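Local structure of amidohydrolase (Staphylococcus aureus, 3NUR) at residues Tyr175-Ile178 / Phe179-Ala182; Leu262-Met265 / Asp266-Leu269; Ala214-Phe217 / Ala218-Tyr222; Glu77-Gln80 / Phe81-Gln85. The protein probably hydrolyses amide bonds as a TIM-barrel enzyme of the metal-dependent amidohydrolase family, and binds a calcium ion in this crystal form. All blocks are in the same frame, centred on the assembly; numbering follows the deposited sequence.

Interaction 1. Residues Tyr175-Ile178 / Phe179-Ala182; sequences YDII and FKTA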
ATOM      1  N   TYR A 175     -14.120  -3.505 -11.896  1.00 13.00           N
ATOM      2  CA  TYR A 175     -12.864  -3.774 -11.192  1.00 11.83           C
ATOM      3  C   TYR A 175     -12.944  -4.974 -10.261  1.00 14.84           C
ATOM      4  O   TYR A 175     -11.916  -5.410  -9.750  1.00 14.14           O
ATOM      5  CB  TYR A 175     -12.346  -2.503 -10.470  1.00 11.74           C
ATOM      6  CG  TYR A 175     -12.244  -1.323 -11.411  1.00 12.07           C
ATOM      7  CD1 TYR A 175     -11.286  -1.294 -12.421  1.00 13.72           C
ATOM      8  CD2 TYR A 175     -13.136  -0.258 -11.321  1.00 12.18           C
ATOM      9  CE1 TYR A 175     -11.238  -0.248 -13.343  1.00 15.01           C
ATOM     10  CE2 TYR A 175     -13.074   0.809 -12.213  1.00 13.21           C
ATOM     11  CZ  TYR A 175     -12.128   0.809 -13.226  1.00 18.04           C
ATOM     12  OH  TYR A 175     -12.092   1.848 -14.127  1.00 15.46           O
ATOM     13  N   ASP A 176     -14.144  -5.564 -10.096  1.00 12.89           N
ATOM     14  CA  ASP A 176     -14.340  -6.727  -9.218  1.00 13.86           C
ATOM     15  C   ASP A 176     -13.318  -7.855  -9.491  1.00 16.64           C
ATOM     16  O   ASP A 176     -12.788  -8.429  -8.546  1.00 15.53           O
ATOM     17  CB  ASP A 176     -15.776  -7.268  -9.354  1.00 17.04           C
ATOM     18  CG  ASP A 176     -16.076  -8.352  -8.346  1.00 24.83           C
ATOM     19  OD1 ASP A 176     -16.446  -8.014  -7.208  1.00 25.96           O
ATOM     20  OD2 ASP A 176     -15.891  -9.521  -8.679  1.00 26.74           O
ATOM     21  N   ILE A 177     -13.001  -8.105 -10.779  1.00 14.29           N
ATOM     22  CA  ILE A 177     -12.052  -9.130 -11.223  1.00 12.33           C
ATOM     23  C   ILE A 177     -10.662  -9.038 -10.562  1.00 14.64           C
ATOM     24  O   ILE A 177     -10.021 -10.075 -10.349  1.00 14.93           O
ATOM     25  CB  ILE A 177     -11.973  -9.171 -12.785  1.00 14.43           C
ATOM     26  CG1 ILE A 177     -11.242 -10.431 -13.319  1.00 15.23           C
ATOM     27  CG2 ILE A 177     -11.396  -7.884 -13.383  1.00 14.35           C
ATOM     28  CD1 ILE A 177     -11.883 -11.768 -12.919  1.00 24.01           C
ATOM     29  N   ILE A 178     -10.214  -7.815 -10.228  1.00 10.46           N
ATOM     30  CA  ILE A 178      -8.904  -7.599  -9.599  1.00  9.93           C
ATOM     31  C   ILE A 178      -8.907  -8.200  -8.183  1.00 12.36           C
ATOM     32  O   ILE A 178      -7.967  -8.911  -7.820  1.00 11.00           O
ATOM     33  CB  ILE A 178      -8.496  -6.094  -9.641  1.00 12.79           C
ATOM     34  CG1 ILE A 178      -8.326  -5.615 -11.116  1.00 12.58           C
ATOM     35  CG2 ILE A 178      -7.210  -5.844  -8.810  1.00 13.70           C
ATOM     36  CD1 ILE A 178      -8.236  -4.043 -11.325  1.00 19.72           C
ATOM     37  N   PHE A 179      -9.980  -7.927  -7.408  1.00 10.14           N
ATOM     38  CA  PHE A 179     -10.143  -8.419  -6.035  1.00 10.45           C
ATOM     39  C   PHE A 179     -10.368  -9.925  -6.017  1.00 13.32           C
ATOM     40  O   PHE A 179      -9.818 -10.596  -5.156  1.00 11.68           O
ATOM     41  CB  PHE A 179     -11.258  -7.649  -5.306  1.00 11.24           C
ATOM     42  CG  PHE A 179     -10.964  -6.164  -5.339  1.00 11.18           C
ATOM     43  CD1 PHE A 179     -10.048  -5.598  -4.451  1.00 12.99           C
ATOM     44  CD2 PHE A 179     -11.550  -5.345  -6.294  1.00 12.00           C
ATOM     45  CE1 PHE A 179      -9.734  -4.234  -4.516  1.00 12.72           C
ATOM     46  CE2 PHE A 179     -11.232  -3.982  -6.362  1.00 14.52           C
ATOM     47  CZ  PHE A 179     -10.318  -3.440  -5.487  1.00 12.71           C
ATOM     48  N   LYS A 180     -11.174 -10.448  -6.970  1.00 11.41           N
ATOM     49  CA  LYS A 180     -11.442 -11.878  -7.124  1.00 12.01           C
ATOM     50  C   LYS A 180     -10.115 -12.602  -7.372  1.00 15.03           C
ATOM     51  O   LYS A 180      -9.862 -13.634  -6.763  1.00 14.04           O
ATOM     52  CB  LYS A 180     -12.386 -12.102  -8.316  1.00 14.22           C
ATOM     53  CG  LYS A 180     -12.822 -13.556  -8.497  1.00 24.13           C
ATOM     54  CD  LYS A 180     -13.848 -13.656  -9.626  1.00 28.85           C
ATOM     55  CE  LYS A 180     -14.645 -14.928  -9.546  1.00 45.73           C
ATOM     56  NZ  LYS A 180     -15.781 -14.913 -10.506  1.00 60.40           N
ATOM     57  N   THR A 181      -9.257 -12.021  -8.222  1.00 13.44           N
ATOM     58  CA  THR A 181      -7.952 -12.579  -8.575  1.00 12.36           C
ATOM     59  C   THR A 181      -7.038 -12.640  -7.359  1.00 14.52           C
ATOM     60  O   THR A 181      -6.461 -13.689  -7.091  1.00 13.17           O
ATOM     61  CB  THR A 181      -7.373 -11.853  -9.794  1.00 16.55           C
ATOM     62  OG1 THR A 181      -8.280 -12.032 -10.882  1.00 17.06           O
ATOM     63  CG2 THR A 181      -6.023 -12.380 -10.191  1.00 17.42           C
ATOM     64  N   ALA A 182      -6.949 -11.529  -6.593  1.00 11.30           N
ATOM     65  CA  ALA A 182      -6.154 -11.482  -5.368  1.00 11.05           C
ATOM     66  C   ALA A 182      -6.598 -12.573  -4.375  1.00 13.34           C
ATOM     67  O   ALA A 182      -5.740 -13.282  -3.855  1.00 12.47           O
ATOM     68  CB  ALA A 182      -6.252 -10.102  -4.721  1.00 11.11           C
TER

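Interaction 2. Residues Leu262-Met265 / Asp266-Leu269; sequences LERM and DEAL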
ATOM      1  N   LEU A 262     -13.401   4.609  13.599  1.00  8.62           N
ATOM      2  CA  LEU A 262     -14.056   3.287  13.577  1.00 10.30           C
ATOM      3  C   LEU A 262     -15.339   3.187  14.405  1.00 13.52           C
ATOM      4  O   LEU A 262     -16.353   2.665  13.903  1.00 12.84           O
ATOM      5  CB  LEU A 262     -13.097   2.149  13.920  1.00 11.29           C
ATOM      6  CG  LEU A 262     -12.019   1.823  12.878  1.00 15.63           C
ATOM      7  CD1 LEU A 262     -11.127   0.719  13.382  1.00 15.68           C
ATOM      8  CD2 LEU A 262     -12.625   1.410  11.541  1.00 15.97           C
ATOM      9  N   GLU A 263     -15.291   3.653  15.677  1.00 10.98           N
ATOM     10  CA  GLU A 263     -16.469   3.598  16.556  1.00 10.86           C
ATOM     11  C   GLU A 263     -17.599   4.427  15.989  1.00 12.74           C
ATOM     12  O   GLU A 263     -18.745   3.975  15.995  1.00 13.31           O
ATOM     13  CB  GLU A 263     -16.153   4.076  17.983  1.00 12.70           C
ATOM     14  CG  GLU A 263     -15.152   3.221  18.750  1.00 18.73           C
ATOM     15  CD  GLU A 263     -13.696   3.627  18.607  1.00 31.28           C
ATOM     16  OE1 GLU A 263     -13.349   4.321  17.622  1.00 16.59           O
ATOM     17  OE2 GLU A 263     -12.898   3.252  19.497  1.00 20.55           O
ATOM     18  N   ARG A 264     -17.280   5.613  15.448  1.00 10.26           N
ATOM     19  CA  ARG A 264     -18.290   6.502  14.873  1.00 11.19           C
ATOM     20  C   ARG A 264     -18.943   5.921  13.612  1.00 13.26           C
ATOM     21  O   ARG A 264     -20.145   6.071  13.428  1.00 12.95           O
ATOM     22  CB  ARG A 264     -17.705   7.898  14.614  1.00 11.99           C
ATOM     23  CG  ARG A 264     -18.664   8.836  13.873  1.00 13.36           C
ATOM     24  CD  ARG A 264     -19.884   9.253  14.669  1.00 13.58           C
ATOM     25  NE  ARG A 264     -20.429  10.475  14.081  1.00 11.07           N
ATOM     26  CZ  ARG A 264     -20.975  11.457  14.779  1.00 16.89           C
ATOM     27  NH1 ARG A 264     -21.135  11.338  16.089  1.00 12.62           N
ATOM     28  NH2 ARG A 264     -21.360  12.568  14.175  1.00 10.21           N
HETATM   29  N   MSE A 265     -18.166   5.216  12.781  1.00 11.33           N
HETATM   30  CA  MSE A 265     -18.727   4.589  11.580  1.00 10.65           C
HETATM   31  C   MSE A 265     -19.723   3.493  11.959  1.00 13.11           C
HETATM   32  O   MSE A 265     -20.808   3.452  11.397  1.00 13.11           O
HETATM   33  CB  MSE A 265     -17.597   4.073  10.682  1.00 12.83           C
HETATM   34  CG  MSE A 265     -16.620   5.203  10.304  1.00 20.60           C
HETATM   35 SE   MSE A 265     -14.977   4.542   9.472  0.60 30.80          SE
HETATM   36  CE  MSE A 265     -15.856   4.268   7.954  1.00 20.72           C
ATOM     37  N   ASP A 266     -19.410   2.675  12.976  1.00 10.75           N
ATOM     38  CA  ASP A 266     -20.342   1.643  13.430  1.00 11.50           C
ATOM     39  C   ASP A 266     -21.669   2.231  13.911  1.00 16.92           C
ATOM     40  O   ASP A 266     -22.727   1.638  13.685  1.00 17.76           O
ATOM     41  CB  ASP A 266     -19.702   0.799  14.538  1.00 12.06           C
ATOM     42  CG  ASP A 266     -18.750  -0.249  14.026  1.00 18.49           C
ATOM     43  OD1 ASP A 266     -18.602  -0.371  12.779  1.00 17.31           O
ATOM     44  OD2 ASP A 266     -18.150  -0.949  14.858  1.00 19.33           O
ATOM     45  N   GLU A 267     -21.607   3.389  14.565  1.00 13.14           N
ATOM     46  CA  GLU A 267     -22.802   4.063  15.089  1.00 13.39           C
ATOM     47  C   GLU A 267     -23.590   4.844  14.050  1.00 16.32           C
ATOM     48  O   GLU A 267     -24.801   5.004  14.193  1.00 14.88           O
ATOM     49  CB  GLU A 267     -22.372   5.076  16.172  1.00 15.02           C
ATOM     50  CG  GLU A 267     -21.757   4.444  17.405  1.00 26.65           C
ATOM     51  CD  GLU A 267     -21.189   5.421  18.417  1.00 57.20           C
ATOM     52  OE1 GLU A 267     -20.644   6.469  18.002  1.00 41.34           O
ATOM     53  OE2 GLU A 267     -21.265   5.125  19.631  1.00 61.95           O
ATOM     54  N   ALA A 268     -22.894   5.447  13.074  1.00 12.16           N
ATOM     55  CA  ALA A 268     -23.504   6.434  12.198  1.00 11.97           C
ATOM     56  C   ALA A 268     -23.503   6.181  10.709  1.00 15.99           C
ATOM     57  O   ALA A 268     -24.143   6.932   9.969  1.00 14.05           O
ATOM     58  CB  ALA A 268     -22.892   7.796  12.500  1.00 12.78           C
ATOM     59  N   LEU A 269     -22.762   5.169  10.246  1.00 13.35           N
ATOM     60  CA  LEU A 269     -22.732   4.918   8.819  1.00 13.23           C
ATOM     61  C   LEU A 269     -23.647   3.726   8.583  1.00 18.88           C
ATOM     62  O   LEU A 269     -23.311   2.632   9.024  1.00 19.28           O
ATOM     63  CB  LEU A 269     -21.285   4.622   8.353  1.00 12.70           C
ATOM     64  CG  LEU A 269     -21.002   4.951   6.889  1.00 16.35           C
ATOM     65  CD1 LEU A 269     -19.502   5.032   6.625  1.00 15.97           C
ATOM     66  CD2 LEU A 269     -21.669   3.935   5.938  1.00 17.24           C
TER
HETATM   67  O   HOH W   1     -21.210   8.884  17.768  1.00 24.48           O

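Interaction 3. Residues Ala214-Phe217 / Ala218-Tyr222; sequences AATF and ACFGY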
ATOM      1  N   ALA A 214      -1.306  24.998  -1.296  1.00  9.62           N
ATOM      2  CA  ALA A 214      -2.443  24.228  -1.794  1.00  9.85           C
ATOM      3  C   ALA A 214      -1.972  22.857  -2.322  1.00 13.35           C
ATOM      4  O   ALA A 214      -2.603  21.846  -2.024  1.00 10.99           O
ATOM      5  CB  ALA A 214      -3.134  25.004  -2.915  1.00 11.00           C
ATOM      6  N   ALA A 215      -0.876  22.825  -3.103  1.00 10.17           N
ATOM      7  CA  ALA A 215      -0.394  21.562  -3.687  1.00 10.47           C
ATOM      8  C   ALA A 215       0.066  20.553  -2.634  1.00 13.55           C
ATOM      9  O   ALA A 215      -0.260  19.367  -2.751  1.00 12.63           O
ATOM     10  CB  ALA A 215       0.730  21.825  -4.693  1.00 11.76           C
ATOM     11  N   THR A 216       0.854  21.003  -1.631  1.00 10.23           N
ATOM     12  CA  THR A 216       1.318  20.086  -0.582  1.00  9.58           C
ATOM     13  C   THR A 216       0.123  19.642   0.305  1.00 11.79           C
ATOM     14  O   THR A 216       0.033  18.479   0.692  1.00 11.25           O
ATOM     15  CB  THR A 216       2.500  20.665   0.197  1.00 11.35           C
ATOM     16  OG1 THR A 216       2.084  21.871   0.852  1.00 11.16           O
ATOM     17  CG2 THR A 216       3.741  20.905  -0.691  1.00  9.94           C
ATOM     18  N   PHE A 217      -0.807  20.569   0.589  1.00  9.32           N
ATOM     19  CA  PHE A 217      -2.025  20.297   1.354  1.00  7.83           C
ATOM     20  C   PHE A 217      -2.840  19.182   0.652  1.00 10.25           C
ATOM     21  O   PHE A 217      -3.252  18.205   1.298  1.00  9.77           O
ATOM     22  CB  PHE A 217      -2.842  21.602   1.486  1.00  8.71           C
ATOM     23  CG  PHE A 217      -4.150  21.569   2.256  1.00  8.99           C
ATOM     24  CD1 PHE A 217      -4.409  20.565   3.188  1.00 10.63           C
ATOM     25  CD2 PHE A 217      -5.066  22.607   2.139  1.00  8.33           C
ATOM     26  CE1 PHE A 217      -5.612  20.543   3.888  1.00 10.20           C
ATOM     27  CE2 PHE A 217      -6.260  22.606   2.876  1.00 11.70           C
ATOM     28  CZ  PHE A 217      -6.514  21.586   3.758  1.00  9.58           C
ATOM     29  N   ALA A 218      -2.986  19.282  -0.674  1.00  7.46           N
ATOM     30  CA  ALA A 218      -3.722  18.299  -1.485  1.00  7.22           C
ATOM     31  C   ALA A 218      -3.023  16.960  -1.555  1.00 10.86           C
ATOM     32  O   ALA A 218      -3.682  15.950  -1.778  1.00 10.07           O
ATOM     33  CB  ALA A 218      -3.899  18.828  -2.901  1.00  7.66           C
ATOM     34  N   CYS A 219      -1.691  16.959  -1.455  1.00  8.31           N
ATOM     35  CA  CYS A 219      -0.928  15.723  -1.575  1.00 10.10           C
ATOM     36  C   CYS A 219      -0.560  15.118  -0.213  1.00 12.24           C
ATOM     37  O   CYS A 219      -1.465  14.816   0.587  1.00 10.32           O
ATOM     38  CB  CYS A 219       0.283  15.917  -2.489  1.00 11.81           C
ATOM     39  SG  CYS A 219      -0.153  16.342  -4.200  1.00 16.80           S
ATOM     40  N   PHE A 220       0.743  14.941   0.053  1.00  9.65           N
ATOM     41  CA  PHE A 220       1.266  14.319   1.292  1.00  8.39           C
ATOM     42  C   PHE A 220       1.002  15.062   2.601  1.00 10.81           C
ATOM     43  O   PHE A 220       1.180  14.484   3.671  1.00 10.86           O
ATOM     44  CB  PHE A 220       2.769  13.959   1.145  1.00 10.65           C
ATOM     45  CG  PHE A 220       3.599  14.960   0.384  1.00 13.43           C
ATOM     46  CD1 PHE A 220       3.674  16.286   0.796  1.00 16.69           C
ATOM     47  CD2 PHE A 220       4.304  14.582  -0.757  1.00 17.49           C
ATOM     48  CE1 PHE A 220       4.440  17.221   0.088  1.00 18.24           C
ATOM     49  CE2 PHE A 220       5.071  15.520  -1.467  1.00 21.31           C
ATOM     50  CZ  PHE A 220       5.123  16.835  -1.044  1.00 19.38           C
ATOM     51  N   GLY A 221       0.633  16.333   2.520  1.00  7.90           N
ATOM     52  CA  GLY A 221       0.307  17.114   3.706  1.00  7.52           C
ATOM     53  C   GLY A 221      -1.002  16.696   4.357  1.00 12.00           C
ATOM     54  O   GLY A 221      -1.164  16.834   5.582  1.00 11.96           O
ATOM     55  N   TYR A 222      -1.952  16.146   3.543  1.00  7.83           N
ATOM     56  CA  TYR A 222      -3.291  15.784   4.024  1.00  7.01           C
ATOM     57  C   TYR A 222      -4.153  15.092   2.959  1.00 10.45           C
ATOM     58  O   TYR A 222      -4.617  13.984   3.186  1.00  8.88           O
ATOM     59  CB  TYR A 222      -4.040  17.071   4.496  1.00  7.63           C
ATOM     60  CG  TYR A 222      -5.064  16.873   5.598  1.00  7.60           C
ATOM     61  CD1 TYR A 222      -6.427  16.858   5.318  1.00  8.51           C
ATOM     62  CD2 TYR A 222      -4.669  16.738   6.926  1.00  7.84           C
ATOM     63  CE1 TYR A 222      -7.376  16.749   6.344  1.00  6.95           C
ATOM     64  CE2 TYR A 222      -5.606  16.614   7.952  1.00  8.86           C
ATOM     65  CZ  TYR A 222      -6.956  16.572   7.652  1.00 10.07           C
ATOM     66  OH  TYR A 222      -7.872  16.436   8.673  1.00 11.49           O
TER

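Interaction 4. Residues Glu77-Gln80 / Phe81-Gln85; sequences ERIQ and FMNNQ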
ATOM      1  N   GLU A  77      22.815   2.081  -2.222  1.00 12.77           N
ATOM      2  CA  GLU A  77      22.150   3.033  -1.322  1.00 12.79           C
ATOM      3  C   GLU A  77      21.007   2.336  -0.581  1.00 14.44           C
ATOM      4  O   GLU A  77      20.854   2.530   0.621  1.00 14.50           O
ATOM      5  CB  GLU A  77      21.602   4.224  -2.101  1.00 14.95           C
ATOM      6  CG  GLU A  77      22.680   5.240  -2.435  1.00 28.85           C
ATOM      7  CD  GLU A  77      22.243   6.280  -3.445  1.00 53.75           C
ATOM      8  OE1 GLU A  77      21.304   7.054  -3.144  1.00 47.06           O
ATOM      9  OE2 GLU A  77      22.861   6.336  -4.532  1.00 57.23           O
ATOM     10  N   ARG A  78      20.271   1.475  -1.289  1.00 11.06           N
ATOM     11  CA  ARG A  78      19.148   0.698  -0.731  1.00 10.69           C
ATOM     12  C   ARG A  78      19.644  -0.292   0.350  1.00 14.15           C
ATOM     13  O   ARG A  78      19.105  -0.336   1.464  1.00 12.43           O
ATOM     14  CB  ARG A  78      18.413  -0.020  -1.870  1.00 10.42           C
ATOM     15  CG  ARG A  78      17.084  -0.656  -1.458  1.00 11.86           C
ATOM     16  CD  ARG A  78      16.340  -1.246  -2.651  1.00 13.38           C
ATOM     17  NE  ARG A  78      15.984  -0.216  -3.640  1.00 13.60           N
ATOM     18  CZ  ARG A  78      14.847   0.482  -3.655  1.00 27.00           C
ATOM     19  NH1 ARG A  78      13.933   0.309  -2.696  1.00 10.60           N
ATOM     20  NH2 ARG A  78      14.627   1.381  -4.608  1.00 13.19           N
ATOM     21  N   ILE A  79      20.695  -1.064   0.027  1.00 10.78           N
ATOM     22  CA  ILE A  79      21.265  -2.052   0.958  1.00 10.83           C
ATOM     23  C   ILE A  79      21.862  -1.405   2.188  1.00 14.05           C
ATOM     24  O   ILE A  79      21.741  -1.964   3.284  1.00 13.17           O
ATOM     25  CB  ILE A  79      22.293  -2.978   0.234  1.00 13.42           C
ATOM     26  CG1 ILE A  79      21.583  -3.971  -0.707  1.00 13.93           C
ATOM     27  CG2 ILE A  79      23.228  -3.708   1.227  1.00 15.86           C
ATOM     28  CD1 ILE A  79      20.555  -5.030  -0.054  1.00 18.46           C
ATOM     29  N   GLN A  80      22.533  -0.245   2.014  1.00 11.52           N
ATOM     30  CA  GLN A  80      23.125   0.503   3.131  1.00 10.99           C
ATOM     31  C   GLN A  80      22.012   0.858   4.122  1.00 14.85           C
ATOM     32  O   GLN A  80      22.164   0.606   5.327  1.00 14.22           O
ATOM     33  CB  GLN A  80      23.801   1.795   2.631  1.00 11.82           C
ATOM     34  CG  GLN A  80      24.476   2.574   3.761  1.00 18.67           C
ATOM     35  CD  GLN A  80      25.165   3.812   3.268  1.00 46.61           C
ATOM     36  OE1 GLN A  80      24.720   4.932   3.532  1.00 43.10           O
ATOM     37  NE2 GLN A  80      26.277   3.642   2.549  1.00 42.46           N
ATOM     38  N   PHE A  81      20.874   1.390   3.601  1.00  9.80           N
ATOM     39  CA  PHE A  81      19.755   1.770   4.449  1.00  9.24           C
ATOM     40  C   PHE A  81      19.198   0.558   5.186  1.00 11.55           C
ATOM     41  O   PHE A  81      19.034   0.611   6.398  1.00 11.98           O
ATOM     42  CB  PHE A  81      18.644   2.491   3.646  1.00 10.46           C
ATOM     43  CG  PHE A  81      17.387   2.742   4.467  1.00 10.61           C
ATOM     44  CD1 PHE A  81      17.288   3.857   5.296  1.00 13.99           C
ATOM     45  CD2 PHE A  81      16.322   1.845   4.431  1.00 13.23           C
ATOM     46  CE1 PHE A  81      16.141   4.070   6.076  1.00 14.98           C
ATOM     47  CE2 PHE A  81      15.177   2.059   5.208  1.00 15.93           C
ATOM     48  CZ  PHE A  81      15.096   3.172   6.024  1.00 14.34           C
HETATM   49  N   MSE A  82      18.914  -0.539   4.463  1.00  9.85           N
HETATM   50  CA  MSE A  82      18.347  -1.741   5.061  1.00  8.28           C
HETATM   51  C   MSE A  82      19.247  -2.332   6.142  1.00 14.80           C
HETATM   52  O   MSE A  82      18.760  -2.615   7.244  1.00 13.36           O
HETATM   53  CB  MSE A  82      18.064  -2.783   3.992  1.00  9.03           C
HETATM   54  CG  MSE A  82      16.963  -2.343   3.027  1.00 12.35           C
HETATM   55 SE   MSE A  82      16.985  -3.450   1.446  0.70 17.52          SE
HETATM   56  CE  MSE A  82      16.488  -5.161   2.225  1.00 13.35           C
ATOM     57  N   ASN A  83      20.571  -2.469   5.845  1.00 13.23           N
ATOM     58  CA  ASN A  83      21.520  -3.025   6.809  1.00 13.61           C
ATOM     59  C   ASN A  83      21.653  -2.189   8.059  1.00 15.89           C
ATOM     60  O   ASN A  83      21.638  -2.742   9.152  1.00 15.78           O
ATOM     61  CB  ASN A  83      22.887  -3.262   6.171  1.00 12.49           C
ATOM     62  CG  ASN A  83      22.902  -4.428   5.200  1.00 19.67           C
ATOM     63  OD1 ASN A  83      21.886  -5.084   4.924  1.00 13.93           O
ATOM     64  ND2 ASN A  83      24.048  -4.684   4.609  1.00 13.95           N
ATOM     65  N   ASN A  84      21.720  -0.865   7.911  1.00 11.98           N
ATOM     66  CA  ASN A  84      21.834   0.048   9.052  1.00 11.96           C
ATOM     67  C   ASN A  84      20.570   0.101   9.902  1.00 15.91           C
ATOM     68  O   ASN A  84      20.642   0.442  11.086  1.00 14.85           O
ATOM     69  CB  ASN A  84      22.181   1.455   8.574  1.00 16.21           C
ATOM     70  CG  ASN A  84      23.562   1.580   7.961  1.00 36.69           C
ATOM     71  OD1 ASN A  84      24.385   0.655   7.978  1.00 33.64           O
ATOM     72  ND2 ASN A  84      23.830   2.722   7.366  1.00 31.43           N
ATOM     73  N   GLN A  85      19.407  -0.174   9.281  1.00 11.63           N
ATOM     74  CA  GLN A  85      18.110  -0.124   9.988  1.00 11.14           C
ATOM     75  C   GLN A  85      17.530  -1.483  10.360  1.00 15.66           C
ATOM     76  O   GLN A  85      16.346  -1.571  10.728  1.00 14.83           O
ATOM     77  CB  GLN A  85      17.096   0.729   9.202  1.00 11.94           C
ATOM     78  CG  GLN A  85      17.528   2.194   9.002  1.00 10.76           C
ATOM     79  CD  GLN A  85      17.771   2.983  10.279  1.00 21.06           C
ATOM     80  OE1 GLN A  85      17.120   2.783  11.312  1.00 18.34           O
ATOM     81  NE2 GLN A  85      18.697   3.938  10.221  1.00 18.49           N
TER

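Interaction 1. Residues Tyr175-Ile178 / Phe179-Ala182
T181 and I177 meet one turn apart on helix 176-185, the helical link between strands 159-162 and 189-192 in a beta-alpha-beta unit of the TIM barrel. The turn illustrates how a hydroxyl can join the backbone bonding of a helix instead of disturbing it. Among the hydrogen bonds, K180 N to D176 O (3.0 Å, 167° at the hydrogen) and A182 N to I178 O (3.1 Å) are ordinary helical links. The carbonyl of I177 is gripped twice: T181 N lies 3.0 Å from I177 O, above one face of the carbonyl plane, while T181 OG1 donates to the same I177 O at 2.7 Å from the other face. The hydroxyl reaches it because OG1 sits anti to the carbonyl carbon of its own residue and beside the backbone N (chi1 -60°).

Looser van der Waals contact continues on the same flank: the I177 side chain crosses the threonine at a slant, with I177 CD1 4.1 Å from T181 OG1, and both residues rest on A144 of helix 140-152. On another flank F179 and A182 turn to I189 of the neighbouring strand.

D176 finds its partners outside this turn: it bridges to R243 through OD1 and is hydrogen-bonded to Y244 OH through OD2. K180, extended to its tip, leaves NZ 5.7 Å from D176 OD2, too far for a salt bridge. At the start of the turn, D176 O lies at the edge of the F179 ring near its plane, and F179 CD2 comes within 3.5 Å of Y175 O.

Interaction 2. Residues Leu262-Met265 / Asp266-Leu269
The last turn of helix 262-268 closes where M265, a selenomethionine, meets L269, the first residue to leave helical backbone angles. The carbonyl of M265 takes the N-H of L269 at 2.8 Å (L269 N to M265 O), the bond that carries the helical pattern into the departing residue. A268 N is shared: it donates to R264 O at 2.8 Å, with a bend at the hydrogen (135°), and more weakly to M265 O. Further back, D266 N bonds to L262 O in the usual way.

Beside this backbone the two apolar side chains lie next to each other and point the same way. The chain of M265 is extended through its second torsion and bends at the third (76°), which swings the terminal methyl CE to 4.0 Å from L269 CD1. This pair belongs to the excursion between strands 249-251 and 286-288 of the barrel's parallel sheet, and it faces helix 223-237: M265 touches I233 and L269 touches L237. L262, M265 and D266 also reach helix 278-284, where D266 OD2 is hydrogen-bonded to S279 OG.

The outer flank works through water. R264 bends at its second torsion (68°) and passes over A268, its NE 4.0 Å from A268 CB. Its NH1 donates to a water at 3.0 Å, and that same water donates to E267 OE1. R264 NH1 and E267 OE1 themselves stand 5.3 Å apart, with the water between them.

Interaction 3. Residues Ala214-Phe217 / Ala218-Tyr222
F217 leans against Y222 where helix 211-218 gives way to a short turn, and its side chain can be followed outward. CB leaves the helix pointing away from the following residues overall, and it is the ring that makes the contact. CG stands anti to the backbone N (chi1 -179°), a setting that lays the ring alongside Y222, the two side chains pointing the same way. At the ring edge, CD1 meets Y222 CB at 3.7 Å, with that carbon lying in the ring plane. One atom farther, CE1 comes 4.0 Å from Y222 CD1. The ring also makes an edge-to-face contact with Y205.

Backbone bonds close the helix behind it. The carbonyl of T216 receives G221 N at 2.9 Å (G221 N to T216 O) and, weakly, C219 N, while C219 to Y222 form a type I beta turn. From this turn F220 reaches back across the helix end, its CE1 3.8 Å from T216 CG2; the threonine hydroxyl turns back into its own helix, bonding to V212 O.

Y222 occupies the N-cap position of helix 223-237, so the turn joins two consecutive helices with little chain between them. Helix 198-205 packs against the earlier one, Y201 touching A214 and A218 and Y205 touching A218, while the ring of Y222 stands edge-to-face with F257 beyond.

Interaction 4. Residues Glu77-Gln80 / Phe81-Gln85
E77 and F81 are tied through the backbone one turn apart near the end of helix 75-84; in the residues that follow, side chains four apart also meet. E77 contributes mainly its carbonyl, which accepts from F81 N (3.2 Å from E77 O).

R78 follows. Its carbonyl receives M82 N at 3.0 Å from R78 O, a nearly straight bond (168°) lying in the carbonyl plane. Its aliphatic part passes the selenomethionine, with R78 CG 4.0 Å from M82 SE, before the chain bends at its third torsion (-62°). NH2 then reaches the backbone oxygen of H30, a residue of the calcium site, and so probably helps to fix the strand that carries this ligand.

I79 divides between two partners. CD1 turns to the selenium of M82 at 4.2 Å, while the CG2 branch, anti to the backbone N, lies against the amide of N83, 3.6 Å from N83 ND2. The oxygen of that amide, OD1, is held by R128 NH2.

Q80 keeps an extended chain on the solvent side, its CG 3.7 Å from N84 ND2. The two amide planes are turned 22° apart, and the link between these residues is the backbone bond from N84 N to Q80 O (3.0 Å).

Inward, R78, I79 and M82 rest on F129 of strand 129-131, and R78 and M82 also touch Q90 of strand 87-94. On another flank F81 stacks with Y317 and, like Q85, touches L325 of helix 325-328.

How the interactions relate
The four contacts are local events along one chain, none touching another: interaction 4 comes first, then 1, 3 and 2. Interactions 1 and 4 lie on opposite sides of the chain's centre, centres about 35 Å apart, and interactions 2 and 4 are the most distant pair at about 41 Å. Interactions 2 and 3 come nearest, about 14 Å between nearest atoms, and helix 223-237, which starts right after Y222, is touched by M265 and L269. The calcium site of E28, H30, H192 and D316 relates three of them: the side chain of F220 is about 9 Å from the ion and that of R78 about 11 Å, while helix 176-185 leads into the strand carrying H192.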